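Cellulosomal scaffoldin adaptor protein B (Acetivibrio cellulolyticus, PDB 3BWZ) serves as an adaptor scaffoldin of the bacterial cellulosome, here represented by one type II cohesin module, a domain family that typically binds dockerin modules. Local coordinates at residues I9-T14 against E20-S25; K29-F34 against D151-G156; F91-V96 against T112-K117. All coordinates share one frame; numbering follows the deposited sequence.

Contact 1 (I9-T14 against E20-S25); sequences IVLDKT and EIVTAS. With EDO (1,2-ethanediol), chain F.
I9 meets A24 through its CG2 branch, which lies 4.1 Å from A24 CB. At V10 the backbones form the hydrogen-bonded antiparallel pair: V10 N gives a bond to S25 O (2.9 Å) and S25 N returns one to V10 O. L11 and A24 then form the non-hydrogen-bonded pair, with L11 CD2 against A24 CB (3.6 Å) while the other methyl, CD1, reaches V22 CG1. These pairs define the hairpin of strands 6-11 and 21-29 in the cohesin sandwich, and the short segments run at 151° to each other. Beyond L11 regular pairing gives way to a side-chain substitute. D12 N still bonds T23 O, but T23 N is taken by D12 OD1 (2.8 Å), approached 45° out of the carboxylate plane. A chi1 of 67° puts D12 CG between its own N and carbonyl carbon, which turns OD1 to T23 N. A water links D12 OD2, I21 O and T23 OG1, which also bonds K117 NZ. K13, extended beyond CG, sends NZ to I21 O (2.8 Å) and, in a 2.8 Å salt bridge, to E20 OE1, which accepts through its anti lone pair. T14 turns away, its OG1 hydrogen-bonded (2.7 Å) to O1 of a 1,2-ethanediol probably from the crystallisation liquor.

Contact 2 (K29-F34 against D151-G156); sequences KNITNF and DRIQSG
I31 opens a type II beta turn that ends at F34, closed by a long F34 N to I31 O hydrogen bond of 3.3 Å, and the side of this turn faces I153. At I153 the opposing segment is locally extended (phi -90°, psi 101°). No hydrogen bond crosses between the two loops, and together they bury just 107 Å², so the evidence describes a small contact made by one side chain against a side chain and a backbone oxygen. I153 carries it: its CB is directed at the turn, and with chi2 at 170° its chain stretches out to place CD1 at the front. That methyl meets I31 CG2 at 3.5 Å, tighter than usual van der Waals contact for two carbons, the side chains lying at a slant to each other. The same CD1 is 3.7 Å from T32 O, so the methyl rests against both the branch of I31 and the backbone of the turn. Around this small apolar patch, L145 of strand 143-147 packs on I31 and pairs its backbone with I153, whose side chain also touches D147. The turn itself leads from strand 21-29 into strand 34-42, where F34 O accepts a bond from Y101 OH of helix 98-104.

Contact 3 (F91-V96 against T112-K117); sequences FSKAYV and TVAVVK
K93 and F91 project from the same side of strand 88-94 toward strand 111-120, and they meet it in different ways. K93 has CG anti to its backbone N (chi1 -172°) and every later torsion extended, which carries the ammonium group straight across to the other backbone. There K93 NZ donates to V113 O at 2.8 Å, lying in the plane of that carbonyl. The methylenes take part as well: K93 CD and K93 CE are each 3.5 Å from V113 O, so the end of the chain lies alongside the oxygen. A local break in the extended conformation of the strand, with V113 psi at -29°, accompanies the carbonyl that receives K93 NZ. K93 and V113 are both buried residues, and the bond would probably offset part of the cost of bringing the ammonium group inward. F91 instead offers a ring carbon: F91 CE1 lies 4.3 Å from A114 CB, with the methyl set obliquely to the ring. I26, L39, M41, A80 and P64 also pack around this ring. The two strand segments do not pair; their axes approach no closer than 9.0 Å and run at 146°, with side chains bridging the gap. Such facing of strands through an apolar interior, here crossed by a lysine, is the packing of the two layers in the jelly-roll beta sandwich of cohesins.

Contact 1 closes before either of the others opens, whereas contact 3 is nested in the long loop that contact 2 closes. Contacts 1 and 3 share a sheet, because strands 21-29 and 111-120 are neighbours: A24 N probably bonds V116 O, and T23 CG2 packs on V115 CG1. Their centres are about 16 Å apart. Contact 2 lies about 15 Å from contact 3, centre to centre, and is joined to it by F34 CZ packing on V113 CG1. Contacts 1 and 2, with centres about 25 Å apart, sit on opposite sides of the chain's centre, although strand 21-29 leads directly between them. Contact 1 thus pairs strands within the sheet, contact 3 spans the interior and contact 2 joins two connecting loops, all in one cohesin module.

Contact 1 (I9-T14 against E20-S25)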
loop_
_atom_site.group_PDB
_atom_site.type_symbol
_atom_site.label_atom_id
_atom_site.label_comp_id
_atom_site.label_asym_id
_atom_site.label_seq_id
_atom_site.Cartn_x
_atom_site.Cartn_y
_atom_site.Cartn_z
ATOM N N ILE A 9 -2.944 5.873 -2.799
ATOM C CA ILE A 9 -1.814 5.317 -3.530
ATOM C C ILE A 9 -1.222 6.431 -4.387
ATOM O O ILE A 9 -1.878 6.940 -5.266
ATOM C CB ILE A 9 -2.205 4.129 -4.413
ATOM C CG1 ILE A 9 -2.972 3.078 -3.619
ATOM C CG2 ILE A 9 -0.992 3.562 -5.124
ATOM C CD1 ILE A 9 -3.532 1.920 -4.481
ATOM N N VAL A 10 0.011 6.810 -4.080
ATOM C CA VAL A 10 0.701 7.938 -4.667
ATOM C C VAL A 10 1.887 7.436 -5.475
ATOM O O VAL A 10 2.731 6.758 -4.930
ATOM C CB VAL A 10 1.172 8.952 -3.540
ATOM C CG1 VAL A 10 1.924 10.136 -4.128
ATOM C CG2 VAL A 10 -0.044 9.425 -2.730
ATOM N N LEU A 11 1.982 7.790 -6.749
ATOM C CA LEU A 11 3.138 7.403 -7.566
ATOM C C LEU A 11 4.152 8.524 -7.673
ATOM O O LEU A 11 3.803 9.705 -7.700
ATOM C CB LEU A 11 2.703 7.028 -8.982
ATOM C CG LEU A 11 1.582 6.004 -9.057
ATOM C CD1 LEU A 11 1.317 5.622 -10.526
ATOM C CD2 LEU A 11 1.840 4.805 -8.206
ATOM N N ASP A 12 5.422 8.165 -7.780
ATOM C CA ASP A 12 6.456 9.158 -8.007
ATOM C C ASP A 12 6.552 9.647 -9.446
ATOM O O ASP A 12 7.258 10.612 -9.712
ATOM C CB ASP A 12 7.820 8.668 -7.512
ATOM C CG ASP A 12 8.374 7.502 -8.312
ATOM O OD1 ASP A 12 7.603 6.701 -8.859
ATOM O OD2 ASP A 12 9.628 7.382 -8.310
ATOM N N LYS A 13 5.917 8.952 -10.370
ATOM C CA LYS A 13 5.962 9.219 -11.787
ATOM C C LYS A 13 4.525 9.171 -12.365
ATOM O O LYS A 13 3.701 8.396 -11.906
ATOM C CB LYS A 13 6.813 8.150 -12.489
ATOM C CG LYS A 13 8.267 8.192 -12.138
ATOM C CD LYS A 13 9.027 7.020 -12.718
ATOM C CE LYS A 13 10.521 7.088 -12.352
ATOM N NZ LYS A 13 11.339 5.987 -12.861
ATOM N N THR A 14 4.251 10.036 -13.325
ATOM C CA THR A 14 3.036 9.990 -14.123
ATOM C C THR A 14 3.181 9.204 -15.392
ATOM O O THR A 14 2.204 8.651 -15.938
ATOM C CB THR A 14 2.465 11.449 -14.441
ATOM O OG1 THR A 14 3.426 12.210 -15.219
ATOM C CG2 THR A 14 2.071 12.187 -13.196
ATOM N N GLU A 20 11.499 1.093 -16.528
ATOM C CA GLU A 20 11.631 1.975 -15.396
ATOM C C GLU A 20 10.927 1.413 -14.163
ATOM O O GLU A 20 10.015 0.587 -14.258
ATOM C CB GLU A 20 11.037 3.342 -15.714
ATOM C CG GLU A 20 11.880 4.208 -16.589
ATOM C CD GLU A 20 11.346 5.633 -16.644
ATOM O OE1 GLU A 20 11.113 6.255 -15.591
ATOM O OE2 GLU A 20 11.150 6.126 -17.737
ATOM N N ILE A 21 11.329 1.934 -13.004
ATOM C CA ILE A 21 10.669 1.618 -11.745
ATOM C C ILE A 21 9.722 2.763 -11.376
ATOM O O ILE A 21 10.129 3.934 -11.347
ATOM C CB ILE A 21 11.698 1.388 -10.613
ATOM C CG1 ILE A 21 12.702 0.304 -11.017
ATOM C CG2 ILE A 21 10.980 1.032 -9.311
ATOM C CD1 ILE A 21 12.105 -1.007 -11.464
ATOM N N VAL A 22 8.490 2.407 -11.068
ATOM C CA VAL A 22 7.498 3.331 -10.562
ATOM C C VAL A 22 7.271 2.980 -9.100
ATOM O O VAL A 22 6.988 1.817 -8.759
ATOM C CB VAL A 22 6.169 3.177 -11.351
ATOM C CG1 VAL A 22 5.057 4.028 -10.717
ATOM C CG2 VAL A 22 6.357 3.506 -12.823
ATOM N N THR A 23 7.418 3.961 -8.212
ATOM C CA THR A 23 7.288 3.724 -6.786
ATOM C C THR A 23 5.922 4.172 -6.331
ATOM O O THR A 23 5.588 5.363 -6.428
ATOM C CB THR A 23 8.408 4.447 -6.027
ATOM O OG1 THR A 23 9.683 3.968 -6.480
ATOM C CG2 THR A 23 8.311 4.204 -4.530
ATOM N N ALA A 24 5.146 3.227 -5.818
ATOM C CA ALA A 24 3.826 3.499 -5.271
ATOM C C ALA A 24 3.950 3.594 -3.747
ATOM O O ALA A 24 4.211 2.614 -3.054
ATOM C CB ALA A 24 2.852 2.390 -5.667
ATOM N N SER A 25 3.736 4.792 -3.231
ATOM C CA SER A 25 3.732 5.041 -1.803
ATOM C C SER A 25 2.308 5.028 -1.295
ATOM O O SER A 25 1.425 5.680 -1.847
ATOM C CB SER A 25 4.361 6.405 -1.508
ATOM O OG SER A 25 5.722 6.408 -1.873
HETATM C C1 EDO F . 4.404 15.251 -13.648
HETATM O O1 EDO F . 5.039 13.996 -13.897
HETATM C C2 EDO F . 5.373 16.409 -13.810
HETATM O O2 EDO F . 6.363 16.490 -12.797
HETATM O O HOH W 1 10.626 5.002 -8.834
#

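Contact 2 (K29-F34 against D151-G156)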
loop_
_atom_site.group_PDB
_atom_site.type_symbol
_atom_site.label_atom_id
_atom_site.label_comp_id
_atom_site.label_asym_id
_atom_site.label_seq_id
_atom_site.Cartn_x
_atom_site.Cartn_y
_atom_site.Cartn_z
ATOM N N LYS A 29 -3.296 10.103 5.818
ATOM C CA LYS A 29 -3.388 11.433 6.371
ATOM C C LYS A 29 -4.468 11.473 7.442
ATOM O O LYS A 29 -5.617 11.109 7.191
ATOM C CB LYS A 29 -3.755 12.436 5.285
ATOM C CG LYS A 29 -3.754 13.862 5.701
ATOM C CD LYS A 29 -3.961 14.786 4.520
ATOM C CE LYS A 29 -5.409 15.221 4.307
ATOM N NZ LYS A 29 -6.308 14.088 3.932
ATOM N N ASN A 30 -4.094 11.969 8.618
ATOM C CA ASN A 30 -5.043 12.250 9.686
ATOM C C ASN A 30 -5.887 11.061 10.064
ATOM O O ASN A 30 -7.085 11.191 10.269
ATOM C CB ASN A 30 -5.922 13.453 9.328
ATOM C CG ASN A 30 -5.116 14.689 9.073
ATOM O OD1 ASN A 30 -4.146 14.964 9.782
ATOM N ND2 ASN A 30 -5.473 15.421 8.033
ATOM N N ILE A 31 -5.259 9.900 10.208
ATOM C CA ILE A 31 -5.960 8.711 10.681
ATOM C C ILE A 31 -5.730 8.616 12.188
ATOM O O ILE A 31 -4.631 8.288 12.649
ATOM C CB ILE A 31 -5.511 7.430 9.973
ATOM C CG1 ILE A 31 -5.647 7.558 8.441
ATOM C CG2 ILE A 31 -6.300 6.248 10.534
ATOM C CD1 ILE A 31 -7.068 7.762 7.948
ATOM N N THR A 32 -6.764 8.947 12.952
ATOM C CA THR A 32 -6.612 9.119 14.389
ATOM C C THR A 32 -6.139 7.833 15.066
ATOM O O THR A 32 -6.734 6.773 14.888
ATOM C CB THR A 32 -7.931 9.571 15.004
ATOM O OG1 THR A 32 -8.325 10.798 14.384
ATOM C CG2 THR A 32 -7.784 9.761 16.513
ATOM N N ASN A 33 -5.043 7.927 15.815
ATOM C CA ASN A 33 -4.534 6.813 16.610
ATOM C C ASN A 33 -4.243 5.559 15.794
ATOM O O ASN A 33 -4.315 4.455 16.297
ATOM C CB ASN A 33 -5.476 6.512 17.795
ATOM C CG ASN A 33 -5.626 7.679 18.744
ATOM O OD1 ASN A 33 -6.646 7.790 19.475
ATOM N ND2 ASN A 33 -4.642 8.523 18.781
ATOM N N PHE A 34 -3.826 5.760 14.550
ATOM C CA PHE A 34 -3.486 4.677 13.653
ATOM C C PHE A 34 -2.415 3.756 14.227
ATOM O O PHE A 34 -1.395 4.231 14.698
ATOM C CB PHE A 34 -2.968 5.283 12.348
ATOM C CG PHE A 34 -2.517 4.257 11.329
ATOM C CD1 PHE A 34 -1.176 4.015 11.097
ATOM C CD2 PHE A 34 -3.439 3.548 10.597
ATOM C CE1 PHE A 34 -0.790 3.109 10.143
ATOM C CE2 PHE A 34 -3.054 2.665 9.649
ATOM C CZ PHE A 34 -1.720 2.429 9.430
ATOM N N ASP A 151 -8.795 -1.855 17.458
ATOM C CA ASP A 151 -10.085 -1.845 16.795
ATOM C C ASP A 151 -9.951 -1.328 15.383
ATOM O O ASP A 151 -9.132 -0.487 15.084
ATOM C CB ASP A 151 -11.072 -0.974 17.555
ATOM C CG ASP A 151 -11.339 -1.484 18.956
ATOM O OD1 ASP A 151 -11.447 -2.716 19.122
ATOM O OD2 ASP A 151 -11.401 -0.655 19.886
ATOM N N ARG A 152 -10.824 -1.797 14.512
ATOM C CA ARG A 152 -10.914 -1.260 13.166
ATOM C C ARG A 152 -11.462 0.147 13.203
ATOM O O ARG A 152 -12.371 0.474 13.984
ATOM C CB ARG A 152 -11.798 -2.120 12.270
ATOM C CG ARG A 152 -11.159 -3.427 11.920
ATOM C CD ARG A 152 -11.990 -4.260 10.947
ATOM N NE ARG A 152 -13.257 -4.545 11.566
ATOM C CZ ARG A 152 -14.393 -3.879 11.421
ATOM N NH1 ARG A 152 -14.580 -2.893 10.539
ATOM N NH2 ARG A 152 -15.400 -4.268 12.170
ATOM N N ILE A 153 -10.906 0.985 12.347
ATOM C CA ILE A 153 -11.416 2.318 12.098
ATOM C C ILE A 153 -12.400 2.160 10.959
ATOM O O ILE A 153 -12.010 1.975 9.809
ATOM C CB ILE A 153 -10.263 3.255 11.759
ATOM C CG1 ILE A 153 -9.302 3.341 12.953
ATOM C CG2 ILE A 153 -10.780 4.643 11.352
ATOM C CD1 ILE A 153 -7.992 4.049 12.664
ATOM N N GLN A 154 -13.680 2.134 11.325
ATOM C CA GLN A 154 -14.775 1.644 10.471
ATOM C C GLN A 154 -15.379 2.715 9.594
ATOM O O GLN A 154 -16.218 2.407 8.751
ATOM C CB GLN A 154 -15.889 1.015 11.378
ATOM C CG GLN A 154 -17.420 1.222 11.081
ATOM C CD GLN A 154 -18.029 2.431 11.769
ATOM O OE1 GLN A 154 -19.251 2.574 11.804
ATOM N NE2 GLN A 154 -17.184 3.295 12.338
ATOM N N SER A 155 -14.965 3.965 9.770
ATOM C CA SER A 155 -15.619 5.076 9.099
ATOM C C SER A 155 -14.763 6.306 9.085
ATOM O O SER A 155 -13.779 6.408 9.816
ATOM C CB SER A 155 -16.894 5.447 9.827
ATOM O OG SER A 155 -16.570 6.179 11.006
ATOM N N GLY A 156 -15.128 7.236 8.216
ATOM C CA GLY A 156 -14.569 8.562 8.270
ATOM C C GLY A 156 -13.305 8.843 7.480
ATOM O O GLY A 156 -12.638 9.837 7.784
#

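Contact 3 (F91-V96 against T112-K117)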
loop_
_atom_site.group_PDB
_atom_site.type_symbol
_atom_site.label_atom_id
_atom_site.label_comp_id
_atom_site.label_asym_id
_atom_site.label_seq_id
_atom_site.Cartn_x
_atom_site.Cartn_y
_atom_site.Cartn_z
ATOM N N PHE A 91 -1.592 -7.776 2.147
ATOM C CA PHE A 91 -0.617 -7.729 3.208
ATOM C C PHE A 91 -1.148 -6.997 4.411
ATOM O O PHE A 91 -2.061 -6.183 4.320
ATOM C CB PHE A 91 0.707 -7.105 2.725
ATOM C CG PHE A 91 0.561 -5.713 2.166
ATOM C CD1 PHE A 91 0.714 -4.591 2.962
ATOM C CD2 PHE A 91 0.266 -5.525 0.808
ATOM C CE1 PHE A 91 0.552 -3.321 2.422
ATOM C CE2 PHE A 91 0.132 -4.261 0.271
ATOM C CZ PHE A 91 0.293 -3.172 1.094
ATOM N N SER A 92 -0.538 -7.316 5.554
ATOM C CA SER A 92 -0.888 -6.718 6.826
ATOM C C SER A 92 0.380 -6.250 7.507
ATOM O O SER A 92 1.387 -6.964 7.487
ATOM C CB SER A 92 -1.616 -7.722 7.726
ATOM O OG SER A 92 -2.084 -7.086 8.914
ATOM N N LYS A 93 0.313 -5.076 8.131
ATOM C CA LYS A 93 1.435 -4.479 8.823
ATOM C C LYS A 93 0.868 -3.728 9.997
ATOM O O LYS A 93 0.117 -2.774 9.803
ATOM C CB LYS A 93 2.130 -3.515 7.827
ATOM C CG LYS A 93 3.409 -2.917 8.234
ATOM C CD LYS A 93 4.035 -2.142 7.073
ATOM C CE LYS A 93 5.341 -1.601 7.478
ATOM N NZ LYS A 93 5.968 -0.943 6.333
ATOM N N ALA A 94 1.213 -4.142 11.211
ATOM C CA ALA A 94 0.568 -3.583 12.386
ATOM C C ALA A 94 1.411 -3.746 13.630
ATOM O O ALA A 94 2.054 -4.769 13.840
ATOM C CB ALA A 94 -0.822 -4.205 12.586
ATOM N N TYR A 95 1.379 -2.738 14.474
ATOM C CA TYR A 95 1.987 -2.858 15.786
ATOM C C TYR A 95 1.206 -3.819 16.680
ATOM O O TYR A 95 -0.014 -3.821 16.678
ATOM C CB TYR A 95 2.062 -1.505 16.462
ATOM C CG TYR A 95 2.999 -0.486 15.828
ATOM C CD1 TYR A 95 2.696 0.868 15.882
ATOM C CD2 TYR A 95 4.224 -0.843 15.258
ATOM C CE1 TYR A 95 3.574 1.823 15.392
ATOM C CE2 TYR A 95 5.081 0.108 14.770
ATOM C CZ TYR A 95 4.755 1.427 14.838
ATOM O OH TYR A 95 5.654 2.342 14.332
ATOM N N VAL A 96 1.925 -4.623 17.471
ATOM C CA VAL A 96 1.326 -5.550 18.410
ATOM C C VAL A 96 1.397 -5.034 19.844
ATOM O O VAL A 96 0.484 -5.264 20.626
ATOM C CB VAL A 96 1.980 -6.953 18.283
ATOM C CG1 VAL A 96 1.463 -7.925 19.345
ATOM C CG2 VAL A 96 1.754 -7.497 16.877
ATOM N N THR A 112 3.756 7.456 5.284
ATOM C CA THR A 112 3.752 6.400 4.280
ATOM C C THR A 112 3.837 5.070 5.002
ATOM O O THR A 112 4.825 4.804 5.692
ATOM C CB THR A 112 4.944 6.581 3.303
ATOM O OG1 THR A 112 4.841 7.870 2.680
ATOM C CG2 THR A 112 5.011 5.474 2.266
ATOM N N VAL A 113 2.808 4.252 4.870
ATOM C CA VAL A 113 2.776 2.999 5.583
ATOM C C VAL A 113 3.644 1.934 4.937
ATOM O O VAL A 113 4.100 1.038 5.632
ATOM C CB VAL A 113 1.335 2.491 5.800
ATOM C CG1 VAL A 113 0.530 3.461 6.621
ATOM C CG2 VAL A 113 0.626 2.168 4.557
ATOM N N ALA A 114 3.812 2.002 3.622
ATOM C CA ALA A 114 4.504 0.978 2.864
ATOM C C ALA A 114 4.738 1.529 1.479
ATOM O O ALA A 114 4.043 2.453 1.037
ATOM C CB ALA A 114 3.635 -0.305 2.796
ATOM N N VAL A 115 5.693 0.914 0.782
ATOM C CA VAL A 115 6.017 1.263 -0.579
ATOM C C VAL A 115 6.043 -0.013 -1.415
ATOM O O VAL A 115 6.610 -1.030 -1.005
ATOM C CB VAL A 115 7.396 1.941 -0.599
ATOM C CG1 VAL A 115 7.900 2.183 -1.968
ATOM C CG2 VAL A 115 7.349 3.239 0.167
ATOM N N VAL A 116 5.415 0.055 -2.588
ATOM C CA VAL A 116 5.505 -1.028 -3.565
ATOM C C VAL A 116 6.092 -0.440 -4.829
ATOM O O VAL A 116 5.518 0.460 -5.432
ATOM C CB VAL A 116 4.141 -1.709 -3.861
ATOM C CG1 VAL A 116 4.356 -2.844 -4.882
ATOM C CG2 VAL A 116 3.527 -2.225 -2.584
ATOM N N LYS A 117 7.240 -0.974 -5.238
ATOM C CA LYS A 117 7.878 -0.593 -6.474
ATOM C C LYS A 117 7.454 -1.553 -7.578
ATOM O O LYS A 117 7.378 -2.753 -7.375
ATOM C CB LYS A 117 9.383 -0.584 -6.292
ATOM C CG LYS A 117 9.823 0.561 -5.397
ATOM C CD LYS A 117 11.280 0.454 -5.003
ATOM C CE LYS A 117 11.734 1.659 -4.247
ATOM N NZ LYS A 117 11.930 2.836 -5.130
#